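Probable polyketide synthase 1 (Dictyostelium discoideum, PDB 2H84) is a probable polyketide synthase that makes acylpyrones in vitro, represented here by its C-terminal type III, chalcone-synthase-like domain. Local coordinates at residues P225-C231 against C368-V374; S163-A168 against A212-G216; I60-V66 against S203-D208. All coordinates share one frame; numbering follows the deposited sequence.

Interaction 1. Residues P225-C231 against C368-V374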
ATOM      1  N   PRO A 225     -18.653 -16.703  13.446  1.00 25.52           N
ATOM      2  CA  PRO A 225     -17.420 -16.048  13.893  1.00 25.12           C
ATOM      3  C   PRO A 225     -16.303 -16.993  14.318  1.00 25.72           C
ATOM      4  O   PRO A 225     -16.553 -18.040  14.915  1.00 25.48           O
ATOM      5  CB  PRO A 225     -17.899 -15.169  15.041  1.00 24.65           C
ATOM      6  CG  PRO A 225     -19.260 -14.792  14.616  1.00 25.61           C
ATOM      7  CD  PRO A 225     -19.817 -16.102  14.114  1.00 25.55           C
ATOM      8  N   LEU A 226     -15.069 -16.597  14.011  1.00 25.96           N
ATOM      9  CA  LEU A 226     -13.886 -17.388  14.336  1.00 25.25           C
ATOM     10  C   LEU A 226     -13.063 -16.767  15.463  1.00 25.23           C
ATOM     11  O   LEU A 226     -12.646 -17.467  16.385  1.00 25.02           O
ATOM     12  CB  LEU A 226     -13.018 -17.562  13.085  1.00 24.89           C
ATOM     13  CG  LEU A 226     -13.651 -18.362  11.945  1.00 24.93           C
ATOM     14  CD1 LEU A 226     -12.813 -18.238  10.677  1.00 25.06           C
ATOM     15  CD2 LEU A 226     -13.776 -19.809  12.363  1.00 24.20           C
ATOM     16  N   TYR A 227     -12.824 -15.459  15.387  1.00 23.75           N
ATOM     17  CA  TYR A 227     -12.048 -14.760  16.407  1.00 22.52           C
ATOM     18  C   TYR A 227     -12.651 -13.399  16.652  1.00 23.38           C
ATOM     19  O   TYR A 227     -13.126 -12.750  15.720  1.00 23.57           O
ATOM     20  CB  TYR A 227     -10.596 -14.527  15.969  1.00 20.67           C
ATOM     21  CG  TYR A 227      -9.763 -15.766  15.762  1.00 20.08           C
ATOM     22  CD1 TYR A 227      -9.718 -16.405  14.521  1.00 19.71           C
ATOM     23  CD2 TYR A 227      -8.993 -16.291  16.803  1.00 19.83           C
ATOM     24  CE1 TYR A 227      -8.922 -17.534  14.325  1.00 18.97           C
ATOM     25  CE2 TYR A 227      -8.193 -17.418  16.617  1.00 18.62           C
ATOM     26  CZ  TYR A 227      -8.158 -18.031  15.381  1.00 18.76           C
ATOM     27  OH  TYR A 227      -7.333 -19.116  15.208  1.00 18.34           O
ATOM     28  N   GLU A 228     -12.637 -12.959  17.905  1.00 24.11           N
ATOM     29  CA  GLU A 228     -13.152 -11.638  18.216  1.00 24.65           C
ATOM     30  C   GLU A 228     -11.944 -10.743  18.410  1.00 23.89           C
ATOM     31  O   GLU A 228     -11.243 -10.853  19.412  1.00 24.67           O
ATOM     32  CB  GLU A 228     -13.979 -11.635  19.498  1.00 25.25           C
ATOM     33  CG  GLU A 228     -14.629 -10.285  19.747  1.00 27.85           C
ATOM     34  CD  GLU A 228     -15.307 -10.185  21.102  1.00 30.43           C
ATOM     35  OE1 GLU A 228     -15.839 -11.216  21.585  1.00 30.97           O
ATOM     36  OE2 GLU A 228     -15.321  -9.066  21.673  1.00 29.49           O
ATOM     37  N   VAL A 229     -11.687  -9.868  17.450  1.00 22.97           N
ATOM     38  CA  VAL A 229     -10.553  -8.973  17.565  1.00 23.00           C
ATOM     39  C   VAL A 229     -10.896  -7.796  18.480  1.00 21.62           C
ATOM     40  O   VAL A 229     -11.482  -6.802  18.067  1.00 20.15           O
ATOM     41  CB  VAL A 229     -10.075  -8.534  16.157  1.00 24.52           C
ATOM     42  CG1 VAL A 229     -11.152  -8.138  15.340  1.00 26.56           C
ATOM     43  CG2 VAL A 229      -9.264  -7.410  16.233  1.00 24.96           C
ATOM     44  N   MET A 230     -10.516  -7.941  19.741  1.00 21.96           N
ATOM     45  CA  MET A 230     -10.799  -6.946  20.757  1.00 24.16           C
ATOM     46  C   MET A 230     -10.007  -5.668  20.576  1.00 24.62           C
ATOM     47  O   MET A 230     -10.556  -4.572  20.660  1.00 25.39           O
ATOM     48  CB  MET A 230     -10.540  -7.560  22.119  1.00 25.88           C
ATOM     49  CG  MET A 230     -11.322  -8.849  22.304  1.00 27.33           C
ATOM     50  SD  MET A 230     -10.886  -9.706  23.799  1.00 31.81           S
ATOM     51  CE  MET A 230     -11.290  -8.511  25.033  1.00 29.63           C
ATOM     52  N   CYS A 231      -8.713  -5.799  20.337  1.00 24.86           N
ATOM     53  CA  CYS A 231      -7.882  -4.626  20.109  1.00 25.04           C
ATOM     54  C   CYS A 231      -6.556  -5.042  19.498  1.00 24.74           C
ATOM     55  O   CYS A 231      -6.161  -6.210  19.568  1.00 24.08           O
ATOM     56  CB  CYS A 231      -7.657  -3.844  21.408  1.00 25.21           C
ATOM     57  SG  CYS A 231      -6.737  -4.713  22.654  1.00 24.97           S
ATOM     58  N   CYS A 368      -2.017  -8.040  18.387  1.00 21.89           N
ATOM     59  CA  CYS A 368      -3.457  -8.095  18.388  1.00 23.28           C
ATOM     60  C   CYS A 368      -3.929  -9.059  19.473  1.00 23.72           C
ATOM     61  O   CYS A 368      -3.336 -10.118  19.672  1.00 24.31           O
ATOM     62  CB  CYS A 368      -3.946  -8.549  17.024  1.00 22.91           C
ATOM     63  SG  CYS A 368      -5.684  -8.298  16.788  1.00 23.34           S
ATOM     64  N   PHE A 369      -4.992  -8.678  20.174  1.00 23.21           N
ATOM     65  CA  PHE A 369      -5.532  -9.492  21.244  1.00 23.15           C
ATOM     66  C   PHE A 369      -6.877  -9.995  20.796  1.00 22.53           C
ATOM     67  O   PHE A 369      -7.815  -9.214  20.611  1.00 21.99           O
ATOM     68  CB  PHE A 369      -5.639  -8.656  22.520  1.00 23.05           C
ATOM     69  CG  PHE A 369      -6.012  -9.447  23.741  1.00 23.37           C
ATOM     70  CD1 PHE A 369      -7.344  -9.637  24.069  1.00 22.13           C
ATOM     71  CD2 PHE A 369      -5.032 -10.013  24.559  1.00 24.58           C
ATOM     72  CE1 PHE A 369      -7.703 -10.383  25.184  1.00 23.05           C
ATOM     73  CE2 PHE A 369      -5.382 -10.772  25.690  1.00 23.57           C
ATOM     74  CZ  PHE A 369      -6.721 -10.955  25.998  1.00 23.15           C
ATOM     75  N   LEU A 370      -6.968 -11.309  20.600  1.00 23.28           N
ATOM     76  CA  LEU A 370      -8.227 -11.931  20.154  1.00 23.88           C
ATOM     77  C   LEU A 370      -8.915 -12.850  21.158  1.00 25.13           C
ATOM     78  O   LEU A 370      -8.292 -13.375  22.065  1.00 27.14           O
ATOM     79  CB  LEU A 370      -7.981 -12.743  18.895  1.00 23.36           C
ATOM     80  CG  LEU A 370      -7.295 -12.101  17.708  1.00 22.88           C
ATOM     81  CD1 LEU A 370      -5.901 -12.677  17.604  1.00 22.35           C
ATOM     82  CD2 LEU A 370      -8.075 -12.381  16.434  1.00 20.80           C
ATOM     83  N   LYS A 371     -10.210 -13.050  20.950  1.00 26.50           N
ATOM     84  CA  LYS A 371     -11.011 -13.924  21.791  1.00 27.72           C
ATOM     85  C   LYS A 371     -11.492 -15.065  20.898  1.00 28.50           C
ATOM     86  O   LYS A 371     -12.263 -14.856  19.964  1.00 27.78           O
ATOM     87  CB  LYS A 371     -12.210 -13.166  22.390  1.00 29.41           C
ATOM     88  CG  LYS A 371     -13.276 -14.070  22.986  1.00 29.51           C
ATOM     89  CD  LYS A 371     -13.867 -13.443  24.227  1.00 30.87           C
ATOM     90  CE  LYS A 371     -15.126 -14.152  24.677  1.00 30.86           C
ATOM     91  NZ  LYS A 371     -16.039 -13.202  25.369  1.00 31.93           N
ATOM     92  N   ASN A 372     -10.972 -16.257  21.164  1.00 30.05           N
ATOM     93  CA  ASN A 372     -11.290 -17.446  20.400  1.00 32.20           C
ATOM     94  C   ASN A 372     -12.768 -17.766  20.534  1.00 33.17           C
ATOM     95  O   ASN A 372     -13.200 -18.314  21.547  1.00 34.29           O
ATOM     96  CB  ASN A 372     -10.422 -18.605  20.903  1.00 33.08           C
ATOM     97  CG  ASN A 372      -8.950 -18.231  20.991  1.00 34.52           C
ATOM     98  OD1 ASN A 372      -8.228 -18.691  21.876  1.00 33.85           O
ATOM     99  ND2 ASN A 372      -8.500 -17.387  20.064  1.00 35.28           N
ATOM    100  N   VAL A 373     -13.550 -17.390  19.524  1.00 34.70           N
ATOM    101  CA  VAL A 373     -14.999 -17.619  19.533  1.00 35.97           C
ATOM    102  C   VAL A 373     -15.463 -18.964  18.935  1.00 36.90           C
ATOM    103  O   VAL A 373     -16.585 -19.370  19.183  1.00 36.97           O
ATOM    104  CB  VAL A 373     -15.755 -16.542  18.747  1.00 36.02           C
ATOM    105  CG1 VAL A 373     -15.718 -15.304  19.393  1.00 35.68           C
ATOM    106  CG2 VAL A 373     -15.123 -16.259  17.548  1.00 36.45           C
ATOM    107  N   VAL A 374     -14.607 -19.663  18.184  1.00 38.12           N
ATOM    108  CA  VAL A 374     -14.923 -20.958  17.522  1.00 39.99           C
ATOM    109  C   VAL A 374     -15.420 -22.152  18.462  1.00 40.37           C
ATOM    110  O   VAL A 374     -15.657 -23.305  19.336  1.00 40.83           O
ATOM    111  CB  VAL A 374     -13.677 -21.266  16.663  1.00 40.86           C
ATOM    112  CG1 VAL A 374     -13.204 -22.589  16.847  1.00 41.37           C
ATOM    113  CG2 VAL A 374     -13.989 -21.178  15.314  1.00 41.23           C
ATOM    114  OXT VAL A 374     -15.892 -22.127  17.030  1.00 41.56           O
TER

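Interaction 2. Residues S163-A168 against A212-G216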
ATOM      1  N   SER A 163      -2.938  -5.354   8.184  1.00 13.48           N
ATOM      2  CA  SER A 163      -4.236  -5.426   7.532  1.00 13.10           C
ATOM      3  C   SER A 163      -5.341  -5.727   8.545  1.00 12.31           C
ATOM      4  O   SER A 163      -6.372  -5.057   8.545  1.00 10.66           O
ATOM      5  CB  SER A 163      -4.228  -6.486   6.431  1.00 12.88           C
ATOM      6  OG  SER A 163      -3.822  -7.745   6.930  1.00 13.84           O
ATOM      7  N   LEU A 164      -5.120  -6.716   9.415  1.00 11.32           N
ATOM      8  CA  LEU A 164      -6.120  -7.063  10.422  1.00  9.85           C
ATOM      9  C   LEU A 164      -6.467  -5.788  11.173  1.00  9.54           C
ATOM     10  O   LEU A 164      -7.636  -5.445  11.360  1.00  7.48           O
ATOM     11  CB  LEU A 164      -5.584  -8.099  11.409  1.00  8.59           C
ATOM     12  CG  LEU A 164      -6.597  -9.121  11.887  1.00  8.58           C
ATOM     13  CD1 LEU A 164      -6.038  -9.882  13.079  1.00  8.14           C
ATOM     14  CD2 LEU A 164      -7.886  -8.441  12.290  1.00 10.85           C
ATOM     15  N   ARG A 165      -5.428  -5.083  11.595  1.00 10.20           N
ATOM     16  CA  ARG A 165      -5.582  -3.835  12.332  1.00 11.37           C
ATOM     17  C   ARG A 165      -6.409  -2.831  11.534  1.00 12.30           C
ATOM     18  O   ARG A 165      -7.441  -2.343  12.014  1.00 14.03           O
ATOM     19  CB  ARG A 165      -4.198  -3.252  12.667  1.00 10.11           C
ATOM     20  CG  ARG A 165      -4.230  -1.944  13.435  1.00 11.08           C
ATOM     21  CD  ARG A 165      -2.886  -1.643  14.084  1.00 12.36           C
ATOM     22  NE  ARG A 165      -1.780  -1.682  13.125  1.00 13.40           N
ATOM     23  CZ  ARG A 165      -1.566  -0.778  12.172  1.00 14.40           C
ATOM     24  NH1 ARG A 165      -2.370   0.264  12.027  1.00 13.35           N
ATOM     25  NH2 ARG A 165      -0.547  -0.929  11.343  1.00 14.48           N
ATOM     26  N   THR A 166      -5.977  -2.538  10.310  1.00 11.60           N
ATOM     27  CA  THR A 166      -6.693  -1.580   9.475  1.00 10.40           C
ATOM     28  C   THR A 166      -8.086  -2.061   9.108  1.00 10.47           C
ATOM     29  O   THR A 166      -9.054  -1.323   9.281  1.00  9.55           O
ATOM     30  CB  THR A 166      -5.909  -1.268   8.198  1.00  8.64           C
ATOM     31  OG1 THR A 166      -4.538  -1.077   8.539  1.00  8.64           O
ATOM     32  CG2 THR A 166      -6.371   0.014   7.563  1.00  6.49           C
ATOM     33  N   ALA A 167      -8.201  -3.293   8.618  1.00 11.00           N
ATOM     34  CA  ALA A 167      -9.514  -3.809   8.239  1.00 11.80           C
ATOM     35  C   ALA A 167     -10.459  -3.812   9.447  1.00 11.79           C
ATOM     36  O   ALA A 167     -11.676  -3.821   9.288  1.00 12.42           O
ATOM     37  CB  ALA A 167      -9.384  -5.243   7.625  1.00  9.78           C
ATOM     38  N   ALA A 168      -9.901  -3.773  10.651  1.00 11.40           N
ATOM     39  CA  ALA A 168     -10.736  -3.772  11.844  1.00 12.09           C
ATOM     40  C   ALA A 168     -11.467  -2.441  11.948  1.00 12.81           C
ATOM     41  O   ALA A 168     -12.694  -2.406  12.021  1.00 14.02           O
ATOM     42  CB  ALA A 168      -9.900  -3.990  13.079  1.00 11.23           C
ATOM     43  N   ALA A 212      -6.361 -15.392   2.935  1.00  9.18           N
ATOM     44  CA  ALA A 212      -7.403 -14.372   2.918  1.00 10.23           C
ATOM     45  C   ALA A 212      -8.397 -14.583   4.057  1.00 11.20           C
ATOM     46  O   ALA A 212      -8.548 -15.698   4.564  1.00 11.80           O
ATOM     47  CB  ALA A 212      -8.127 -14.383   1.577  1.00  8.71           C
ATOM     48  N   TYR A 213      -9.062 -13.510   4.472  1.00 10.94           N
ATOM     49  CA  TYR A 213     -10.052 -13.613   5.532  1.00 12.03           C
ATOM     50  C   TYR A 213     -11.149 -12.546   5.393  1.00 12.33           C
ATOM     51  O   TYR A 213     -10.928 -11.493   4.803  1.00 12.32           O
ATOM     52  CB  TYR A 213      -9.357 -13.527   6.903  1.00 11.36           C
ATOM     53  CG  TYR A 213      -8.626 -12.232   7.158  1.00 12.11           C
ATOM     54  CD1 TYR A 213      -9.284 -11.138   7.723  1.00 12.24           C
ATOM     55  CD2 TYR A 213      -7.282 -12.086   6.809  1.00 12.07           C
ATOM     56  CE1 TYR A 213      -8.624  -9.926   7.933  1.00 12.88           C
ATOM     57  CE2 TYR A 213      -6.616 -10.878   7.014  1.00 13.64           C
ATOM     58  CZ  TYR A 213      -7.294  -9.801   7.576  1.00 13.07           C
ATOM     59  OH  TYR A 213      -6.645  -8.605   7.771  1.00 14.41           O
ATOM     60  N   ILE A 214     -12.343 -12.853   5.892  1.00 13.04           N
ATOM     61  CA  ILE A 214     -13.455 -11.913   5.862  1.00 13.34           C
ATOM     62  C   ILE A 214     -13.578 -11.344   7.276  1.00 14.28           C
ATOM     63  O   ILE A 214     -13.432 -12.070   8.259  1.00 16.08           O
ATOM     64  CB  ILE A 214     -14.770 -12.610   5.520  1.00 13.50           C
ATOM     65  CG1 ILE A 214     -14.608 -13.451   4.251  1.00 14.74           C
ATOM     66  CG2 ILE A 214     -15.864 -11.575   5.366  1.00 12.93           C
ATOM     67  CD1 ILE A 214     -14.341 -12.653   2.997  1.00 15.73           C
ATOM     68  N   ILE A 215     -13.854 -10.054   7.390  1.00 14.38           N
ATOM     69  CA  ILE A 215     -13.961  -9.432   8.707  1.00 14.55           C
ATOM     70  C   ILE A 215     -15.078  -8.390   8.749  1.00 16.16           C
ATOM     71  O   ILE A 215     -15.309  -7.685   7.772  1.00 16.71           O
ATOM     72  CB  ILE A 215     -12.623  -8.769   9.076  1.00 14.37           C
ATOM     73  CG1 ILE A 215     -12.726  -8.078  10.425  1.00 13.41           C
ATOM     74  CG2 ILE A 215     -12.227  -7.766   8.007  1.00 12.40           C
ATOM     75  CD1 ILE A 215     -11.433  -7.446  10.848  1.00 15.04           C
ATOM     76  N   GLY A 216     -15.777  -8.298   9.879  1.00 17.00           N
ATOM     77  CA  GLY A 216     -16.857  -7.334   9.998  1.00 18.46           C
ATOM     78  C   GLY A 216     -17.392  -7.197  11.411  1.00 19.29           C
ATOM     79  O   GLY A 216     -16.987  -7.934  12.307  1.00 18.49           O
TER

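Interaction 3. Residues I60-V66 against S203-D208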
ATOM      1  N   ILE A  60      12.817 -26.301   9.943  1.00 28.78           N
ATOM      2  CA  ILE A  60      11.694 -26.271   9.019  1.00 27.27           C
ATOM      3  C   ILE A  60      11.658 -27.614   8.313  1.00 27.81           C
ATOM      4  O   ILE A  60      12.689 -28.109   7.860  1.00 28.19           O
ATOM      5  CB  ILE A  60      11.845 -25.148   7.986  1.00 26.34           C
ATOM      6  CG1 ILE A  60      11.752 -23.795   8.693  1.00 25.06           C
ATOM      7  CG2 ILE A  60      10.776 -25.279   6.914  1.00 25.68           C
ATOM      8  CD1 ILE A  60      11.868 -22.605   7.779  1.00 24.52           C
ATOM      9  N   LYS A  61      10.472 -28.207   8.227  1.00 28.28           N
ATOM     10  CA  LYS A  61      10.319 -29.512   7.597  1.00 28.77           C
ATOM     11  C   LYS A  61       9.981 -29.414   6.122  1.00 27.87           C
ATOM     12  O   LYS A  61      10.532 -30.150   5.310  1.00 27.62           O
ATOM     13  CB  LYS A  61       9.242 -30.314   8.325  1.00 31.86           C
ATOM     14  CG  LYS A  61       9.470 -31.812   8.287  1.00 36.70           C
ATOM     15  CD  LYS A  61       8.733 -32.510   9.423  1.00 38.86           C
ATOM     16  CE  LYS A  61       9.233 -33.934   9.569  1.00 39.99           C
ATOM     17  NZ  LYS A  61       8.451 -34.729  10.531  1.00 41.27           N
ATOM     18  N   THR A  62       9.071 -28.502   5.782  1.00 27.22           N
ATOM     19  CA  THR A  62       8.654 -28.294   4.395  1.00 24.75           C
ATOM     20  C   THR A  62       8.324 -26.836   4.082  1.00 23.22           C
ATOM     21  O   THR A  62       8.066 -26.029   4.979  1.00 22.95           O
ATOM     22  CB  THR A  62       7.394 -29.124   4.037  1.00 24.72           C
ATOM     23  OG1 THR A  62       6.368 -28.878   5.010  1.00 24.92           O
ATOM     24  CG2 THR A  62       7.710 -30.600   3.994  1.00 24.31           C
ATOM     25  N   ARG A  63       8.334 -26.523   2.789  1.00 21.05           N
ATOM     26  CA  ARG A  63       8.020 -25.194   2.281  1.00 18.28           C
ATOM     27  C   ARG A  63       7.400 -25.342   0.897  1.00 18.05           C
ATOM     28  O   ARG A  63       7.683 -26.307   0.182  1.00 17.35           O
ATOM     29  CB  ARG A  63       9.281 -24.331   2.170  1.00 15.65           C
ATOM     30  CG  ARG A  63       9.725 -23.678   3.461  1.00 14.52           C
ATOM     31  CD  ARG A  63      10.869 -22.717   3.209  1.00 14.75           C
ATOM     32  NE  ARG A  63      12.088 -23.408   2.794  1.00 17.75           N
ATOM     33  CZ  ARG A  63      13.080 -22.835   2.116  1.00 16.67           C
ATOM     34  NH1 ARG A  63      13.002 -21.559   1.766  1.00 17.39           N
ATOM     35  NH2 ARG A  63      14.153 -23.533   1.790  1.00 15.61           N
ATOM     36  N   HIS A  64       6.540 -24.393   0.532  1.00 17.92           N
ATOM     37  CA  HIS A  64       5.909 -24.388  -0.785  1.00 17.16           C
ATOM     38  C   HIS A  64       6.577 -23.259  -1.567  1.00 16.32           C
ATOM     39  O   HIS A  64       6.656 -22.123  -1.097  1.00 17.03           O
ATOM     40  CB  HIS A  64       4.408 -24.153  -0.643  1.00 16.83           C
ATOM     41  CG  HIS A  64       3.696 -25.275   0.042  1.00 17.15           C
ATOM     42  ND1 HIS A  64       3.050 -26.279  -0.649  1.00 16.94           N
ATOM     43  CD2 HIS A  64       3.566 -25.578   1.354  1.00 16.02           C
ATOM     44  CE1 HIS A  64       2.553 -27.150   0.209  1.00 15.02           C
ATOM     45  NE2 HIS A  64       2.853 -26.750   1.431  1.00 15.17           N
ATOM     46  N   LEU A  65       7.068 -23.571  -2.758  1.00 14.90           N
ATOM     47  CA  LEU A  65       7.776 -22.568  -3.536  1.00 14.57           C
ATOM     48  C   LEU A  65       7.372 -22.505  -4.996  1.00 15.68           C
ATOM     49  O   LEU A  65       7.294 -23.532  -5.660  1.00 17.39           O
ATOM     50  CB  LEU A  65       9.281 -22.840  -3.464  1.00 11.20           C
ATOM     51  CG  LEU A  65       9.897 -23.149  -2.102  1.00  7.61           C
ATOM     52  CD1 LEU A  65      11.300 -23.658  -2.308  1.00  7.04           C
ATOM     53  CD2 LEU A  65       9.890 -21.922  -1.233  1.00  6.21           C
ATOM     54  N   VAL A  66       7.130 -21.294  -5.491  1.00 15.38           N
ATOM     55  CA  VAL A  66       6.774 -21.107  -6.885  1.00 14.53           C
ATOM     56  C   VAL A  66       8.011 -21.547  -7.663  1.00 14.99           C
ATOM     57  O   VAL A  66       7.900 -22.078  -8.765  1.00 16.85           O
ATOM     58  CB  VAL A  66       6.445 -19.625  -7.186  1.00 15.36           C
ATOM     59  CG1 VAL A  66       6.329 -19.393  -8.687  1.00 15.22           C
ATOM     60  CG2 VAL A  66       5.145 -19.243  -6.512  1.00 13.95           C
ATOM     61  N   SER A 203      17.403 -17.972   2.335  1.00 22.29           N
ATOM     62  CA  SER A 203      17.146 -19.064   1.405  1.00 22.19           C
ATOM     63  C   SER A 203      16.724 -20.323   2.144  1.00 21.94           C
ATOM     64  O   SER A 203      16.311 -21.302   1.522  1.00 21.78           O
ATOM     65  CB  SER A 203      18.392 -19.375   0.566  1.00 22.89           C
ATOM     66  OG  SER A 203      19.389 -20.028   1.339  1.00 21.54           O
ATOM     67  N   SER A 204      16.825 -20.305   3.470  1.00 21.08           N
ATOM     68  CA  SER A 204      16.447 -21.476   4.244  1.00 20.30           C
ATOM     69  C   SER A 204      15.090 -21.351   4.932  1.00 19.44           C
ATOM     70  O   SER A 204      14.467 -22.367   5.245  1.00 20.38           O
ATOM     71  CB  SER A 204      17.510 -21.785   5.300  1.00 20.38           C
ATOM     72  OG  SER A 204      17.393 -20.901   6.396  1.00 20.65           O
ATOM     73  N   ILE A 205      14.617 -20.123   5.146  1.00 16.63           N
ATOM     74  CA  ILE A 205      13.346 -19.932   5.843  1.00 14.62           C
ATOM     75  C   ILE A 205      12.142 -19.358   5.097  1.00 13.36           C
ATOM     76  O   ILE A 205      10.994 -19.620   5.485  1.00 12.08           O
ATOM     77  CB  ILE A 205      13.545 -19.062   7.073  1.00 14.54           C
ATOM     78  CG1 ILE A 205      13.979 -17.658   6.645  1.00 14.93           C
ATOM     79  CG2 ILE A 205      14.592 -19.686   7.968  1.00 16.90           C
ATOM     80  CD1 ILE A 205      14.057 -16.662   7.794  1.00 14.25           C
ATOM     81  N   PHE A 206      12.381 -18.580   4.044  1.00 11.29           N
ATOM     82  CA  PHE A 206      11.274 -17.968   3.297  1.00  8.84           C
ATOM     83  C   PHE A 206      10.574 -18.900   2.324  1.00  6.98           C
ATOM     84  O   PHE A 206      11.199 -19.741   1.694  1.00  5.33           O
ATOM     85  CB  PHE A 206      11.748 -16.721   2.539  1.00  7.99           C
ATOM     86  CG  PHE A 206      12.166 -15.579   3.434  1.00  6.66           C
ATOM     87  CD1 PHE A 206      11.240 -14.947   4.265  1.00  6.32           C
ATOM     88  CD2 PHE A 206      13.488 -15.136   3.445  1.00  6.71           C
ATOM     89  CE1 PHE A 206      11.620 -13.883   5.088  1.00  5.73           C
ATOM     90  CE2 PHE A 206      13.888 -14.074   4.262  1.00  6.33           C
ATOM     91  CZ  PHE A 206      12.951 -13.448   5.089  1.00  8.04           C
ATOM     92  N   ALA A 207       9.265 -18.732   2.215  1.00  7.28           N
ATOM     93  CA  ALA A 207       8.442 -19.541   1.320  1.00  9.45           C
ATOM     94  C   ALA A 207       7.344 -18.646   0.742  1.00  9.93           C
ATOM     95  O   ALA A 207       7.227 -17.473   1.126  1.00  9.88           O
ATOM     96  CB  ALA A 207       7.821 -20.720   2.084  1.00 10.38           C
ATOM     97  N   ASP A 208       6.541 -19.200  -0.168  1.00  8.63           N
ATOM     98  CA  ASP A 208       5.461 -18.444  -0.806  1.00  8.21           C
ATOM     99  C   ASP A 208       4.081 -18.925  -0.395  1.00  7.50           C
ATOM    100  O   ASP A 208       3.878 -20.108  -0.128  1.00  7.95           O
ATOM    101  CB  ASP A 208       5.570 -18.542  -2.325  1.00  7.86           C
ATOM    102  CG  ASP A 208       6.989 -18.483  -2.803  1.00  7.79           C
ATOM    103  OD1 ASP A 208       7.743 -17.620  -2.308  1.00  9.52           O
ATOM    104  OD2 ASP A 208       7.335 -19.300  -3.674  1.00  5.84           O
TER

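Interaction 1. Residues P225-C231 against C368-V374
M230 and F369 run side by side out of their two antiparallel strands, and the sulfur of the methionine settles at the rim of the phenylalanine ring. SD of M230 lies in the ring plane, 4.7 Å from the centroid of F369, and its closest ring atom is CE1, so this is a Met-aromatic contact made at an edge and not over a face. The ring is swung out to this place because F369 CG stands opposite the backbone N (chi1 -172°), while the bend beyond the methionine sulfur (chi3 60°) turns only the terminal CE. Y353, on the neighbouring strand, and helix 261-280 also touch this ring.

E228 and K371 share the F369 side of the sheet and again extend in the same direction. E228 CB and K371 CB are 3.7 Å apart. Farther out, E228 OE1 ends 4.3 Å from K371 NZ, opposite charges that come near without forming a salt bridge.

The other face is governed by crossing directions. L370 slants across Y227 and brings CD2 to the base of its ring, while the N372 amide stands at the ring's edge with its plane turned 83° away. Y227 OH continues beyond both and bonds to M341 O of helix 335-345.

Underneath, E228 N gives K371 O a 2.8 Å bond and K371 N returns one of 2.9 Å to E228 O. F369 N reaches C231 O at 2.8 Å, almost perfectly straight (178°). M230 N adds a weak bond to F369 O, so that M230 and C231 both oppose F369. That is a classic beta bulge, set in an antiparallel pairing of strands 227-236 and 364-372 within the mixed sheet of this thiolase-fold domain.

Interaction 2. Residues S163-A168 against A212-G216
Y213 reaches from strand 212-216 to S163 and L164 of helix 163-168, and its path from CB to hydroxyl summarises the contact. CB leaves the strand in the direction of the helix. CG then takes the position between the backbone N and the carbonyl carbon (chi1 61°), from which the ring extends towards S163 and L164. On the way the side chain rests on V181 of the adjacent strand 178-185. CE2 and CZ of Y213 are the ring carbons nearest S163, CZ at 4.1 Å from S163 OG. CZ of Y213 also comes within 4.1 Å of L164 CA, with the leucine side chain crossing the tyrosine at about a right angle. At the tip, Y213 OH donates a hydrogen bond of 3.1 Å to S163 OG, which lies near the ring plane, beyond its edge. That serine oxygen is also hydrogen-bonded to the carbonyls of G160 and A159 in the first turn of the helix, so the tyrosine joins an existing polar cluster.

I215, two residues on, supplies the apolar half. I215 CG2 packs on A167 CB at 3.8 Å, and I215 CD1 touches both L164 CD2, 4.0 Å away, and A168 CA. A phenylalanine in place of Y213 would probably leave S163 OG without this donor and let the ring shift against L164.

The short axes of helix and strand pass 9.0 Å apart at 36°. A strand thus packs on the buried helix that begins just after C157, the predicted active-site residue, consistent with the thiolase fold, in which the nucleophilic cysteine sits at the N-terminal end of a central helix.

Interaction 3. Residues I60-V66 against S203-D208
R63 reaches across to the carbonyl end of helix 197-205, and hydrogen bonds dominate what it meets there. R63 NH1 gives F206 O a bond of 2.6 Å that lies in the guanidinium plane. R63 NH2 holds S203 O at 3.1 Å, tilted 25° from that plane, and NH1 adds a weak bond to the same oxygen. S204 O lies over one face of the R63 group, 3.4 Å above its centre. A bend at chi3 (-67°) turns the guanidinium into this position.

Two further hydrogen bonds join the two segments. D208 N meets H64 O at 3.1 Å, nearly in line with the carbonyl, and V66 N donates to D208 OD2 at 2.7 Å in an almost straight bond. The same carboxylate oxygen accepts S188 OG, while OD1 has a weak bond from C187 N.

Apolar contacts fill in between. A207 CB rests on the aliphatic stem of R63, 3.8 Å from R63 CG. L65 CD2 touches the same alanine, and I60 CD1 lies against I205.

The 203-208 segment also carries F206, whose side chain is about 5 Å from that of C157, the predicted active-site residue, consistent with a place beside the active site, as in chalcone synthases. Chemically, a positive group meets carbonyls at the C-terminal end of the helix, where the helix dipole would be expected to favour it, and a buried carboxylate is met by several donors.

Overall arrangement
From the N terminus, residues 60-66 are the first to wait for a partner, which arrives as 203-208, closing interaction 3 over 136 residues. Segment 163-168, on helix 159-171, lies within that span but pairs with 212-216, just beyond its end, so interactions 2 and 3 cross, their later segments lying close together in sequence. Interaction 1 opens afterwards at 225-231 and closes only at the C terminus, in series with both. Interactions 1 and 2 reach the same mixed sheet and meet where C368 SG lies 4.0 Å from L164 CD1, linking the two family halves. Interaction 3, on the opposite side of the chain's centre, ties the region around strand 62-63 to helix 197-205.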